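Local coordinates for protein omega transaminase (Pseudomonas sp., PDB 5LHA) that probably transfers amino groups from amines or amino acids to carbonyl acceptors through its bound pyridoxamine phosphate cofactor, as a class-III, fold-type-I aminotransferase, at residues 97-102 and 118-123; 107-112 and 268-273; 137-142 and 308-313; 145-150 and 257-262; 277-282 and 287-292. One frame throughout, in Å; residues are numbered along the deposited sequence.

Contact 1: 97-102 and 118-123; sequences PRVFDL and VLFSSG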
# COMPACT_ATOMS: atom_id res chain seq x y z
N PRO A 97 -12.26 -37.86 -12.28
CA PRO A 97 -11.67 -38.85 -11.36
C PRO A 97 -10.25 -38.54 -10.90
O PRO A 97 -9.95 -38.72 -9.71
CB PRO A 97 -11.75 -40.15 -12.17
CG PRO A 97 -12.93 -39.97 -13.04
CD PRO A 97 -12.91 -38.51 -13.44
N ARG A 98 -9.38 -38.06 -11.80
CA ARG A 98 -7.95 -37.95 -11.48
C ARG A 98 -7.69 -36.97 -10.34
O ARG A 98 -6.72 -37.15 -9.59
CB ARG A 98 -7.16 -37.52 -12.72
CG ARG A 98 -7.07 -38.55 -13.82
CD ARG A 98 -6.37 -39.85 -13.42
NE ARG A 98 -7.27 -40.81 -12.78
CZ ARG A 98 -8.24 -41.46 -13.39
NH1 ARG A 98 -8.47 -41.26 -14.68
NH2 ARG A 98 -9.00 -42.31 -12.72
N VAL A 99 -8.49 -35.91 -10.23
CA VAL A 99 -8.29 -34.93 -9.16
C VAL A 99 -8.68 -35.52 -7.80
O VAL A 99 -8.06 -35.20 -6.78
CB VAL A 99 -9.05 -33.63 -9.47
CG1 VAL A 99 -10.52 -33.85 -9.56
CG2 VAL A 99 -8.76 -32.60 -8.41
N PHE A 100 -9.71 -36.37 -7.76
CA PHE A 100 -9.99 -37.12 -6.54
C PHE A 100 -8.79 -37.95 -6.13
O PHE A 100 -8.35 -37.90 -4.97
CB PHE A 100 -11.18 -38.04 -6.77
CG PHE A 100 -12.51 -37.37 -6.69
CD1 PHE A 100 -13.13 -36.93 -7.84
CD2 PHE A 100 -13.16 -37.21 -5.48
CE1 PHE A 100 -14.36 -36.32 -7.79
CE2 PHE A 100 -14.40 -36.61 -5.42
CZ PHE A 100 -15.00 -36.16 -6.58
N ASP A 101 -8.22 -38.69 -7.08
CA ASP A 101 -7.17 -39.65 -6.76
C ASP A 101 -5.98 -38.97 -6.10
O ASP A 101 -5.50 -39.40 -5.05
CB ASP A 101 -6.72 -40.38 -8.03
CG ASP A 101 -7.84 -41.16 -8.69
OD1 ASP A 101 -8.84 -41.49 -8.01
OD2 ASP A 101 -7.73 -41.44 -9.90
N LEU A 102 -5.49 -37.88 -6.71
CA LEU A 102 -4.29 -37.20 -6.23
C LEU A 102 -4.54 -36.44 -4.92
O LEU A 102 -3.66 -36.38 -4.06
CB LEU A 102 -3.76 -36.25 -7.31
CG LEU A 102 -2.43 -35.54 -7.04
CD1 LEU A 102 -1.34 -36.56 -6.76
CD2 LEU A 102 -2.05 -34.64 -8.20
N VAL A 118 -6.51 -29.81 -0.44
CA VAL A 118 -5.56 -29.42 -1.47
C VAL A 118 -6.22 -28.40 -2.38
O VAL A 118 -7.38 -28.57 -2.77
CB VAL A 118 -5.07 -30.61 -2.31
CG1 VAL A 118 -3.89 -30.20 -3.18
CG2 VAL A 118 -4.72 -31.81 -1.44
N LEU A 119 -5.50 -27.32 -2.70
CA LEU A 119 -5.86 -26.42 -3.79
C LEU A 119 -4.78 -26.54 -4.86
O LEU A 119 -3.65 -26.08 -4.67
CB LEU A 119 -6.00 -24.98 -3.30
CG LEU A 119 -7.09 -24.20 -4.04
CD1 LEU A 119 -7.46 -22.95 -3.27
CD2 LEU A 119 -6.66 -23.84 -5.46
N PHE A 120 -5.15 -27.15 -5.99
CA PHE A 120 -4.21 -27.47 -7.06
C PHE A 120 -3.94 -26.25 -7.92
O PHE A 120 -4.73 -25.31 -8.01
CB PHE A 120 -4.76 -28.61 -7.93
CG PHE A 120 -4.69 -29.97 -7.28
CD1 PHE A 120 -3.48 -30.63 -7.15
CD2 PHE A 120 -5.83 -30.57 -6.77
CE1 PHE A 120 -3.42 -31.87 -6.54
CE2 PHE A 120 -5.77 -31.80 -6.16
CZ PHE A 120 -4.56 -32.45 -6.05
N SER A 121 -2.79 -26.29 -8.59
CA SER A 121 -2.34 -25.21 -9.45
C SER A 121 -1.32 -25.80 -10.42
O SER A 121 -1.31 -27.02 -10.65
CB SER A 121 -1.81 -24.05 -8.59
OG SER A 121 -0.66 -24.43 -7.84
N SER A 122 -0.47 -24.95 -11.00
CA SER A 122 0.41 -25.39 -12.08
C SER A 122 1.89 -25.19 -11.79
O SER A 122 2.72 -25.63 -12.61
CB SER A 122 0.07 -24.65 -13.37
OG SER A 122 -1.25 -24.95 -13.79
N GLY A 123 2.26 -24.60 -10.66
CA GLY A 123 3.67 -24.36 -10.40
C GLY A 123 3.86 -23.86 -8.99
O GLY A 123 2.91 -23.74 -8.21

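Contact 2: 107-112 and 268-273; sequences TGMFAQ and TGFGRS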
# COMPACT_ATOMS: atom_id res chain seq x y z
N THR A 107 -3.16 -35.94 0.66
CA THR A 107 -3.56 -35.84 2.06
C THR A 107 -3.17 -37.09 2.84
O THR A 107 -2.92 -37.01 4.05
CB THR A 107 -5.06 -35.60 2.14
OG1 THR A 107 -5.74 -36.57 1.33
CG2 THR A 107 -5.40 -34.22 1.61
N GLY A 108 -3.13 -38.25 2.18
CA GLY A 108 -2.68 -39.46 2.85
C GLY A 108 -1.20 -39.46 3.15
O GLY A 108 -0.77 -39.90 4.22
N MET A 109 -0.38 -38.99 2.19
CA MET A 109 1.07 -38.94 2.38
C MET A 109 1.46 -38.01 3.52
O MET A 109 2.47 -38.24 4.19
CB MET A 109 1.75 -38.42 1.12
CG MET A 109 1.77 -39.35 -0.06
SD MET A 109 2.70 -38.51 -1.34
CE MET A 109 4.37 -38.79 -0.78
N PHE A 110 0.69 -36.95 3.74
CA PHE A 110 1.02 -35.94 4.73
C PHE A 110 -0.01 -35.91 5.86
O PHE A 110 -0.36 -34.86 6.38
CB PHE A 110 1.14 -34.57 4.07
CG PHE A 110 2.09 -34.56 2.91
CD1 PHE A 110 3.41 -34.95 3.07
CD2 PHE A 110 1.66 -34.15 1.65
CE1 PHE A 110 4.28 -34.94 2.00
CE2 PHE A 110 2.53 -34.13 0.58
CZ PHE A 110 3.84 -34.53 0.75
N ALA A 111 -0.51 -37.09 6.24
CA ALA A 111 -1.36 -37.16 7.42
C ALA A 111 -0.57 -36.78 8.67
O ALA A 111 -1.12 -36.15 9.59
CB ALA A 111 -1.94 -38.57 7.57
N GLN A 112 0.71 -37.13 8.70
CA GLN A 112 1.58 -36.72 9.80
C GLN A 112 1.51 -35.22 10.05
O GLN A 112 1.68 -34.77 11.19
CB GLN A 112 3.02 -37.14 9.51
CG GLN A 112 4.02 -36.76 10.59
CD GLN A 112 5.43 -37.25 10.29
OE1 GLN A 112 6.41 -36.71 10.82
NE2 GLN A 112 5.54 -38.29 9.46
N THR A 268 12.18 -28.72 -1.68
CA THR A 268 12.41 -29.79 -0.72
C THR A 268 11.32 -30.87 -0.75
O THR A 268 11.52 -31.94 -0.16
CB THR A 268 12.46 -29.23 0.70
OG1 THR A 268 11.24 -28.54 0.98
CG2 THR A 268 13.63 -28.27 0.85
N GLY A 269 10.18 -30.59 -1.36
CA GLY A 269 9.12 -31.57 -1.45
C GLY A 269 9.54 -32.82 -2.20
O GLY A 269 10.10 -32.74 -3.30
N PHE A 270 9.28 -33.96 -1.58
CA PHE A 270 9.42 -35.29 -2.16
C PHE A 270 10.86 -35.78 -2.24
O PHE A 270 11.18 -36.59 -3.11
CB PHE A 270 8.74 -35.36 -3.54
CG PHE A 270 7.29 -34.93 -3.51
CD1 PHE A 270 6.32 -35.74 -2.94
CD2 PHE A 270 6.90 -33.69 -4.01
CE1 PHE A 270 5.00 -35.34 -2.89
CE2 PHE A 270 5.58 -33.29 -3.97
CZ PHE A 270 4.63 -34.12 -3.41
N GLY A 271 11.76 -35.28 -1.39
CA GLY A 271 12.97 -36.05 -1.12
C GLY A 271 14.34 -35.41 -1.25
O GLY A 271 15.32 -36.01 -0.80
N ARG A 272 14.45 -34.22 -1.85
CA ARG A 272 15.77 -33.70 -2.21
C ARG A 272 16.69 -33.58 -1.00
O ARG A 272 17.90 -33.78 -1.11
CB ARG A 272 15.66 -32.36 -2.94
CG ARG A 272 17.01 -31.82 -3.42
CD ARG A 272 16.87 -30.78 -4.51
NE ARG A 272 16.39 -31.33 -5.78
CZ ARG A 272 17.15 -31.97 -6.67
NH1 ARG A 272 18.44 -32.17 -6.45
NH2 ARG A 272 16.60 -32.43 -7.79
N SER A 273 16.14 -33.24 0.17
CA SER A 273 16.95 -32.99 1.35
C SER A 273 17.05 -34.19 2.29
O SER A 273 17.62 -34.07 3.37
CB SER A 273 16.40 -31.79 2.13
OG SER A 273 15.26 -32.15 2.90

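Contact 3: 137-142 and 308-313; sequences QYWIAS and NQRIAD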
# COMPACT_ATOMS: atom_id res chain seq x y z
N GLN A 137 -7.79 -15.53 3.81
CA GLN A 137 -9.18 -15.97 3.94
C GLN A 137 -9.42 -16.73 5.24
O GLN A 137 -10.46 -16.53 5.89
CB GLN A 137 -9.58 -16.85 2.75
CG GLN A 137 -11.00 -17.37 2.88
CD GLN A 137 -11.61 -17.81 1.56
OE1 GLN A 137 -11.05 -17.56 0.49
NE2 GLN A 137 -12.76 -18.47 1.64
N TYR A 138 -8.48 -17.57 5.66
CA TYR A 138 -8.60 -18.29 6.93
C TYR A 138 -8.90 -17.35 8.08
O TYR A 138 -9.79 -17.61 8.89
CB TYR A 138 -7.31 -19.07 7.23
CG TYR A 138 -7.21 -19.53 8.67
CD1 TYR A 138 -7.95 -20.62 9.11
CD2 TYR A 138 -6.40 -18.88 9.59
CE1 TYR A 138 -7.87 -21.06 10.43
CE2 TYR A 138 -6.33 -19.31 10.92
CZ TYR A 138 -7.07 -20.40 11.33
OH TYR A 138 -7.01 -20.85 12.62
N TRP A 139 -8.14 -16.25 8.19
CA TRP A 139 -8.35 -15.33 9.31
C TRP A 139 -9.69 -14.61 9.20
O TRP A 139 -10.34 -14.37 10.23
CB TRP A 139 -7.19 -14.35 9.39
CG TRP A 139 -5.93 -15.00 9.89
CD1 TRP A 139 -4.78 -15.23 9.18
CD2 TRP A 139 -5.69 -15.51 11.21
NE1 TRP A 139 -3.85 -15.85 9.97
CE2 TRP A 139 -4.38 -16.03 11.22
CE3 TRP A 139 -6.46 -15.57 12.38
CZ2 TRP A 139 -3.82 -16.60 12.36
CZ3 TRP A 139 -5.90 -16.14 13.50
CH2 TRP A 139 -4.59 -16.64 13.49
N ILE A 140 -10.11 -14.25 7.99
CA ILE A 140 -11.41 -13.61 7.82
C ILE A 140 -12.53 -14.55 8.24
O ILE A 140 -13.47 -14.15 8.94
CB ILE A 140 -11.59 -13.11 6.37
CG1 ILE A 140 -10.70 -11.89 6.12
CG2 ILE A 140 -13.04 -12.77 6.09
CD1 ILE A 140 -10.57 -11.54 4.66
N ALA A 141 -12.44 -15.83 7.84
CA ALA A 141 -13.44 -16.80 8.27
C ALA A 141 -13.39 -17.03 9.78
O ALA A 141 -14.42 -17.29 10.40
CB ALA A 141 -13.25 -18.12 7.53
N SER A 142 -12.21 -16.89 10.38
CA SER A 142 -12.10 -17.03 11.82
C SER A 142 -12.47 -15.76 12.56
O SER A 142 -12.33 -15.71 13.79
CB SER A 142 -10.68 -17.46 12.20
OG SER A 142 -10.35 -18.68 11.57
N ASN A 308 -4.07 -27.72 6.45
CA ASN A 308 -4.35 -28.68 7.51
C ASN A 308 -5.80 -28.56 7.97
O ASN A 308 -6.55 -27.68 7.53
CB ASN A 308 -3.35 -28.51 8.66
CG ASN A 308 -3.41 -27.13 9.31
OD1 ASN A 308 -4.27 -26.31 8.99
ND2 ASN A 308 -2.48 -26.87 10.21
N GLN A 309 -6.20 -29.48 8.85
CA GLN A 309 -7.58 -29.54 9.33
C GLN A 309 -7.98 -28.25 10.03
O GLN A 309 -9.11 -27.78 9.86
CB GLN A 309 -7.75 -30.73 10.28
CG GLN A 309 -9.20 -31.16 10.52
CD GLN A 309 -9.79 -31.97 9.39
OE1 GLN A 309 -9.26 -33.02 9.01
NE2 GLN A 309 -10.91 -31.50 8.84
N ARG A 310 -7.08 -27.68 10.83
CA ARG A 310 -7.33 -26.39 11.47
C ARG A 310 -7.85 -25.36 10.48
O ARG A 310 -8.95 -24.82 10.63
CB ARG A 310 -6.04 -25.90 12.14
CG ARG A 310 -6.11 -24.47 12.65
CD ARG A 310 -4.72 -23.93 12.94
NE ARG A 310 -4.74 -22.50 13.26
CZ ARG A 310 -3.71 -21.80 13.74
NH1 ARG A 310 -2.55 -22.40 13.97
NH2 ARG A 310 -3.84 -20.51 13.98
N ILE A 311 -7.07 -25.09 9.43
CA ILE A 311 -7.43 -24.10 8.42
C ILE A 311 -8.67 -24.54 7.65
O ILE A 311 -9.56 -23.73 7.36
CB ILE A 311 -6.23 -23.87 7.48
CG1 ILE A 311 -5.07 -23.24 8.24
CG2 ILE A 311 -6.62 -22.99 6.27
CD1 ILE A 311 -3.72 -23.38 7.54
N ALA A 312 -8.73 -25.81 7.26
CA ALA A 312 -9.85 -26.30 6.45
C ALA A 312 -11.17 -26.12 7.19
O ALA A 312 -12.17 -25.68 6.60
CB ALA A 312 -9.62 -27.77 6.09
N ASP A 313 -11.20 -26.49 8.47
CA ASP A 313 -12.41 -26.39 9.28
C ASP A 313 -12.91 -24.96 9.40
O ASP A 313 -14.12 -24.71 9.37
CB ASP A 313 -12.14 -26.96 10.67
CG ASP A 313 -12.00 -28.45 10.66
OD1 ASP A 313 -12.42 -29.08 9.67
OD2 ASP A 313 -11.44 -28.99 11.64

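Contact 4: 145-150 and 257-262; sequences PGRTRF and HGILLI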
# COMPACT_ATOMS: atom_id res chain seq x y z
N PRO A 145 -10.09 -10.26 10.80
CA PRO A 145 -9.58 -9.62 9.57
C PRO A 145 -8.42 -8.67 9.81
O PRO A 145 -7.88 -8.14 8.83
CB PRO A 145 -10.81 -8.86 9.03
CG PRO A 145 -11.95 -9.23 9.92
CD PRO A 145 -11.38 -9.69 11.21
N GLY A 146 -8.03 -8.41 11.06
CA GLY A 146 -6.81 -7.66 11.32
C GLY A 146 -5.53 -8.40 11.01
O GLY A 146 -4.47 -7.77 10.96
N ARG A 147 -5.61 -9.71 10.82
CA ARG A 147 -4.47 -10.59 10.55
C ARG A 147 -4.13 -10.55 9.06
O ARG A 147 -4.67 -11.31 8.26
CB ARG A 147 -4.79 -12.00 11.02
CG ARG A 147 -5.01 -12.10 12.53
CD ARG A 147 -3.75 -12.60 13.20
NE ARG A 147 -3.98 -13.23 14.48
CZ ARG A 147 -3.07 -13.94 15.14
NH1 ARG A 147 -1.86 -14.13 14.62
NH2 ARG A 147 -3.36 -14.47 16.31
N THR A 148 -3.20 -9.66 8.68
CA THR A 148 -2.95 -9.40 7.26
C THR A 148 -1.48 -9.47 6.83
O THR A 148 -1.18 -9.75 5.67
CB THR A 148 -3.55 -8.03 6.92
OG1 THR A 148 -3.53 -7.79 5.51
CG2 THR A 148 -2.80 -6.93 7.63
N ARG A 149 -0.56 -9.21 7.75
CA ARG A 149 0.85 -9.12 7.42
C ARG A 149 1.49 -10.49 7.27
O ARG A 149 1.03 -11.49 7.82
CB ARG A 149 1.57 -8.30 8.48
CG ARG A 149 1.11 -6.85 8.54
CD ARG A 149 1.68 -6.20 9.78
NE ARG A 149 1.34 -4.79 9.90
CZ ARG A 149 1.44 -4.10 11.03
NH1 ARG A 149 1.83 -4.70 12.15
NH2 ARG A 149 1.12 -2.81 11.05
N PHE A 150 2.60 -10.53 6.52
CA PHE A 150 3.34 -11.76 6.25
C PHE A 150 4.79 -11.58 6.66
O PHE A 150 5.37 -10.51 6.45
CB PHE A 150 3.28 -12.16 4.76
CG PHE A 150 1.88 -12.42 4.23
CD1 PHE A 150 1.08 -13.41 4.77
CD2 PHE A 150 1.39 -11.72 3.13
CE1 PHE A 150 -0.19 -13.66 4.26
CE2 PHE A 150 0.13 -11.97 2.62
CZ PHE A 150 -0.66 -12.95 3.18
N HIS A 257 1.55 -17.24 19.11
CA HIS A 257 0.77 -16.13 18.57
C HIS A 257 -0.27 -16.58 17.56
O HIS A 257 -0.88 -15.73 16.89
CB HIS A 257 1.72 -15.09 17.98
CG HIS A 257 2.78 -14.65 18.94
ND1 HIS A 257 4.03 -15.23 18.99
CD2 HIS A 257 2.75 -13.73 19.93
CE1 HIS A 257 4.73 -14.66 19.95
NE2 HIS A 257 3.98 -13.75 20.54
N GLY A 258 -0.47 -17.88 17.40
CA GLY A 258 -1.42 -18.42 16.44
C GLY A 258 -1.07 -18.17 15.00
O GLY A 258 -1.92 -18.42 14.13
N ILE A 259 0.15 -17.72 14.71
CA ILE A 259 0.55 -17.38 13.35
C ILE A 259 0.69 -18.65 12.53
O ILE A 259 1.24 -19.66 13.01
CB ILE A 259 1.86 -16.59 13.38
CG1 ILE A 259 1.62 -15.24 14.07
CG2 ILE A 259 2.47 -16.45 11.98
CD1 ILE A 259 2.88 -14.53 14.50
N LEU A 260 0.17 -18.63 11.31
CA LEU A 260 0.26 -19.79 10.44
C LEU A 260 1.67 -19.94 9.91
O LEU A 260 2.30 -18.97 9.46
CB LEU A 260 -0.71 -19.66 9.27
CG LEU A 260 -2.19 -19.45 9.59
CD1 LEU A 260 -2.94 -19.16 8.31
CD2 LEU A 260 -2.77 -20.68 10.29
N LEU A 261 2.17 -21.18 9.92
CA LEU A 261 3.51 -21.48 9.43
C LEU A 261 3.37 -22.16 8.07
O LEU A 261 2.83 -23.27 7.98
CB LEU A 261 4.28 -22.34 10.43
CG LEU A 261 5.70 -22.73 10.00
CD1 LEU A 261 6.54 -21.50 9.68
CD2 LEU A 261 6.35 -23.56 11.09
N ILE A 262 3.84 -21.48 7.03
CA ILE A 262 3.83 -21.98 5.66
C ILE A 262 5.20 -22.53 5.33
O ILE A 262 6.19 -21.79 5.31
CB ILE A 262 3.44 -20.89 4.65
CG1 ILE A 262 2.06 -20.31 4.98
CG2 ILE A 262 3.47 -21.44 3.25
CD1 ILE A 262 1.77 -19.05 4.24

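Contact 5: 277-282 and 287-292; sequences LGSRGW and DILCLA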
# COMPACT_ATOMS: atom_id res chain seq x y z
N LEU A 277 9.35 -34.52 3.25
CA LEU A 277 9.23 -33.08 3.43
C LEU A 277 10.45 -32.56 4.16
O LEU A 277 11.03 -33.27 5.00
CB LEU A 277 7.98 -32.69 4.21
CG LEU A 277 6.62 -32.90 3.57
CD1 LEU A 277 5.53 -32.54 4.56
CD2 LEU A 277 6.51 -32.07 2.30
N GLY A 278 10.89 -31.36 3.78
CA GLY A 278 11.92 -30.69 4.56
C GLY A 278 11.47 -30.36 5.97
O GLY A 278 12.25 -30.45 6.91
N SER A 279 10.20 -29.95 6.12
CA SER A 279 9.66 -29.64 7.44
C SER A 279 9.58 -30.88 8.31
O SER A 279 9.93 -30.85 9.50
CB SER A 279 8.27 -29.02 7.30
OG SER A 279 7.43 -29.91 6.60
N ARG A 280 9.09 -31.99 7.75
CA ARG A 280 9.11 -33.26 8.45
C ARG A 280 10.53 -33.67 8.84
O ARG A 280 10.76 -34.21 9.93
CB ARG A 280 8.46 -34.34 7.59
CG ARG A 280 8.33 -35.69 8.27
CD ARG A 280 7.79 -36.74 7.33
NE ARG A 280 6.42 -36.42 6.92
CZ ARG A 280 5.71 -37.10 6.03
NH1 ARG A 280 6.21 -38.18 5.44
NH2 ARG A 280 4.48 -36.70 5.74
N GLY A 281 11.50 -33.41 7.96
CA GLY A 281 12.87 -33.81 8.25
C GLY A 281 13.44 -33.10 9.46
O GLY A 281 14.34 -33.62 10.13
N TRP A 282 12.94 -31.90 9.76
CA TRP A 282 13.26 -31.15 10.97
C TRP A 282 12.33 -31.48 12.13
O TRP A 282 12.45 -30.85 13.19
CB TRP A 282 13.20 -29.65 10.68
CG TRP A 282 14.18 -29.19 9.64
CD1 TRP A 282 13.90 -28.49 8.50
CD2 TRP A 282 15.61 -29.36 9.66
NE1 TRP A 282 15.05 -28.24 7.80
CE2 TRP A 282 16.12 -28.75 8.49
CE3 TRP A 282 16.50 -29.96 10.55
CZ2 TRP A 282 17.48 -28.74 8.19
CZ3 TRP A 282 17.85 -29.94 10.25
CH2 TRP A 282 18.33 -29.34 9.09
N ASP A 287 1.54 -25.40 9.05
CA ASP A 287 0.11 -25.29 8.81
C ASP A 287 -0.24 -25.47 7.33
O ASP A 287 -1.32 -25.98 7.02
CB ASP A 287 -0.41 -23.93 9.31
CG ASP A 287 -0.29 -23.77 10.82
OD1 ASP A 287 -1.14 -24.34 11.55
OD2 ASP A 287 0.63 -23.08 11.28
N ILE A 288 0.65 -25.05 6.42
CA ILE A 288 0.42 -25.08 4.98
C ILE A 288 1.66 -25.61 4.28
O ILE A 288 2.79 -25.30 4.68
CB ILE A 288 0.06 -23.67 4.43
CG1 ILE A 288 -1.21 -23.14 5.11
CG2 ILE A 288 -0.11 -23.71 2.91
CD1 ILE A 288 -1.52 -21.71 4.76
N LEU A 289 1.46 -26.43 3.24
CA LEU A 289 2.53 -26.91 2.36
C LEU A 289 2.35 -26.34 0.96
O LEU A 289 1.23 -26.36 0.43
CB LEU A 289 2.54 -28.43 2.26
CG LEU A 289 2.78 -29.20 3.55
CD1 LEU A 289 2.69 -30.70 3.27
CD2 LEU A 289 4.13 -28.82 4.14
N CYS A 290 3.44 -25.84 0.38
CA CYS A 290 3.51 -25.43 -1.02
C CYS A 290 4.39 -26.39 -1.81
O CYS A 290 5.57 -26.57 -1.48
CB CYS A 290 4.04 -24.00 -1.14
SG CYS A 290 3.08 -22.71 -0.29
N LEU A 291 3.83 -27.00 -2.87
CA LEU A 291 4.53 -28.01 -3.66
C LEU A 291 4.45 -27.75 -5.16
O LEU A 291 3.44 -27.26 -5.68
CB LEU A 291 3.98 -29.42 -3.39
CG LEU A 291 4.03 -29.93 -1.96
CD1 LEU A 291 3.00 -31.03 -1.79
CD2 LEU A 291 5.43 -30.43 -1.65
N ALA A 292 5.52 -28.15 -5.85
CA ALA A 292 5.56 -28.13 -7.31
C ALA A 292 6.74 -28.97 -7.79
O ALA A 292 7.14 -29.92 -7.11
CB ALA A 292 5.67 -26.70 -7.84

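Contact 1: 97-102 and 118-123
F120 projects from strand 118-121 toward helix 97-102, where V99 and L102, one turn apart, receive its ring between them. The packing is tightest at L102: its CD2 methyl comes to 3.5 Å from F120 CE1. With CG of L102 trans to the backbone nitrogen (chi1 -175°), the branch is carried out from the helix to meet the ring. V99 adds its CG2 methyl, 3.8 Å from F120 CE2, so the two aliphatic chains touch different ring carbons, both at a slant. V118 lays its CG1 over the centre of one ring face.

The outer side of the helix is polar by contrast. There R98, partly exposed, grips D101 through NE and NH2, both directed at D101 OD2, which lies close to the guanidinium plane; the NE–OD2 distance is 3.0 Å. R98 also pairs with E84, and D101 OD1 bonds to Y14 of the second subunit. The segment 118-123 ends at G123, which touches the cofactor. In the large-domain sheet, strand 115-121 is one of the two outermost strands within this chain, antiparallel to strand 303-308, while helix 335-350 packs against L102 and F21 of the second subunit against V99.

Contact 2: 107-112 and 268-273
Helix 97-109 ends at M109, and F110 is the first residue to leave helical backbone angles; facing them is a type II beta turn from T268 to G271, in the loop that follows strand 260-264 of the fold-type-I aminotransferase domain. The nearest CA atoms, those of M109 and F270, are still 10.2 Å apart, so long side chains must bridge the distance. F270 holds a positive phi (77°) within the turn, and its ring comes nearer to the helix end than its CB direction suggests. One ring carbon, CE1, takes both partners: M109 CE reaches it at the ring edge, and F110 sends its CZ there, crossing F270 at about a right angle. M109 bends at chi3 (78°), which swings its methyl to the F270 rim, while its CB covers the centre of one F110 face. Helix 335-350 adds L345, which touches both M109 and F270, and L291 of strand 288-291 also touches both phenylalanines. The closest approach is F110 CZ to F270 CE1, at 3.9 Å.

Contact 3: 137-142 and 308-313
Helices 137-141 and 309-313 cross at 60° with their short axes 9.9 Å apart, and the CA atoms of Y138 and I311 come within 6.1 Å at the crossing. CG of Y138 stands opposite the backbone nitrogen (chi1 165°), which lays the ring along the second helix: I311 CG1 makes a CH-pi contact over one face, 4.3 Å from the ring centroid, and Y138 CD1 lies 3.6 Å from I311 CA. On the opposite face sits S142 OG. The phenol oxygen OH accepts from R310 NE at 2.9 Å, a nearly straight bond lying in the guanidinium plane, with ring and guanidinium turned 71° apart. R310 reaches it with an extended chain, and its NH2 goes on to bond G258 O. A phenylalanine in place of Y138 would probably leave R310 NE without this acceptor and its guanidinium less firmly held. One face of the neighbouring W139 ring is covered by Y138 CE2, and its NE1 bonds A226 O. N308 caps the second helix, its OD1 taking I311 N. The chemistry implies a joint that is apolar at the helix crossing and polar at its arginine end, where R310 is fixed by Y138 and G258.

Contact 4: 145-150 and 257-262
The guanidinium of R147 meets the segment 257-262 with its edge: H257 O and I259 CG1 both lie near its plane, while G258 C approaches obliquely. R147 also forms a cation-pi pair with W139 of helix 124-141. H257 O lies in a Schellman motif that ends helix 246-256, with G258 as the C-prime residue at positive phi (66°), just ahead of strand 260-264 in the central sheet of the aminotransferase fold. The arginine grips that helix end by both terminal nitrogens, end-on, to the one oxygen. R147 NH1 comes nearly head-on to H257 O at 2.9 Å, and NH2, 2.8 Å from the same oxygen, is tilted out of the carbonyl plane. Such a helix end is likely to carry partial negative charge, which suits the cationic partner. A bend at chi2 (-99°) turns the R147 chain so that its tip faces the carbonyl, and NH1 has a second acceptor in I225 O. A methionine in place of R147 would probably leave H257 O without both donors and W139 without its cation. H257 turns its own side chain away, with ND1 bonded to V253 O. Beside the grip, I259 CG1 rests 3.7 Å from R147 NH1.

Contact 5: 277-282 and 287-292
Within the beta-alpha-beta unit formed by strand 260-264, the short helix 278-281 and strand 288-291, L277, just before the short helix, packs against L289 on the following strand. The two leucines reach toward each other tip to tip: L277 CD1 lies 3.6 Å from L289 CD1 and 4.0 Å from L289 CD2, so one methyl of L277 meets both branches of its partner. Each side chain has CG opposite its own carbonyl carbon (chi1 -68° for L277, -61° for L289), and both chains point across the gap between the backbones, whose nearest CA atoms, those of S279 and L289, are 9.2 Å apart. The other L277 methyl, CD2, extends the patch more loosely to L291 CD2 at 4.4 Å. S279 also faces this side; its OG passes 4.3 Å from L289 CD2, and its polar partner is E265, which accepts from the hydroxyl and also takes the backbone N of G278. The helical turn is thereby tied to E265, just past the end of strand 260-264, by polar bonds and to strand 288-291 by methyl groups. In the sheet, strand 288-291 runs parallel to 260-264 and antiparallel to 303-308, with L289 bonded through its backbone to L306. Helix 124-141 packs on the other side of the strand, where A131 meets both I288 and C290.

How the contacts relate
Contacts 1, 2 and 5 are buried and meet through apolar side chains, with one serine hydroxyl at the side of contact 5. Contact 3 is buried too, yet adds an arginine–tyrosine bond, and contact 4, only partly buried, relies on an arginine held by a backbone carbonyl. Chemistry thus turns more polar at the two farthest from the chain's centre. Contacts 1 and 2 share helix 97-109; contacts 2 and 5 lie about 6 Å apart between centres and are joined by R280, whose NH2 bonds M109 O. W139 packs on R147 between contacts 3 and 4. Contacts 4 and 5 use neighbouring parallel strands, linked by D287 N to L261 O, and D287 also meets N308 of contact 3.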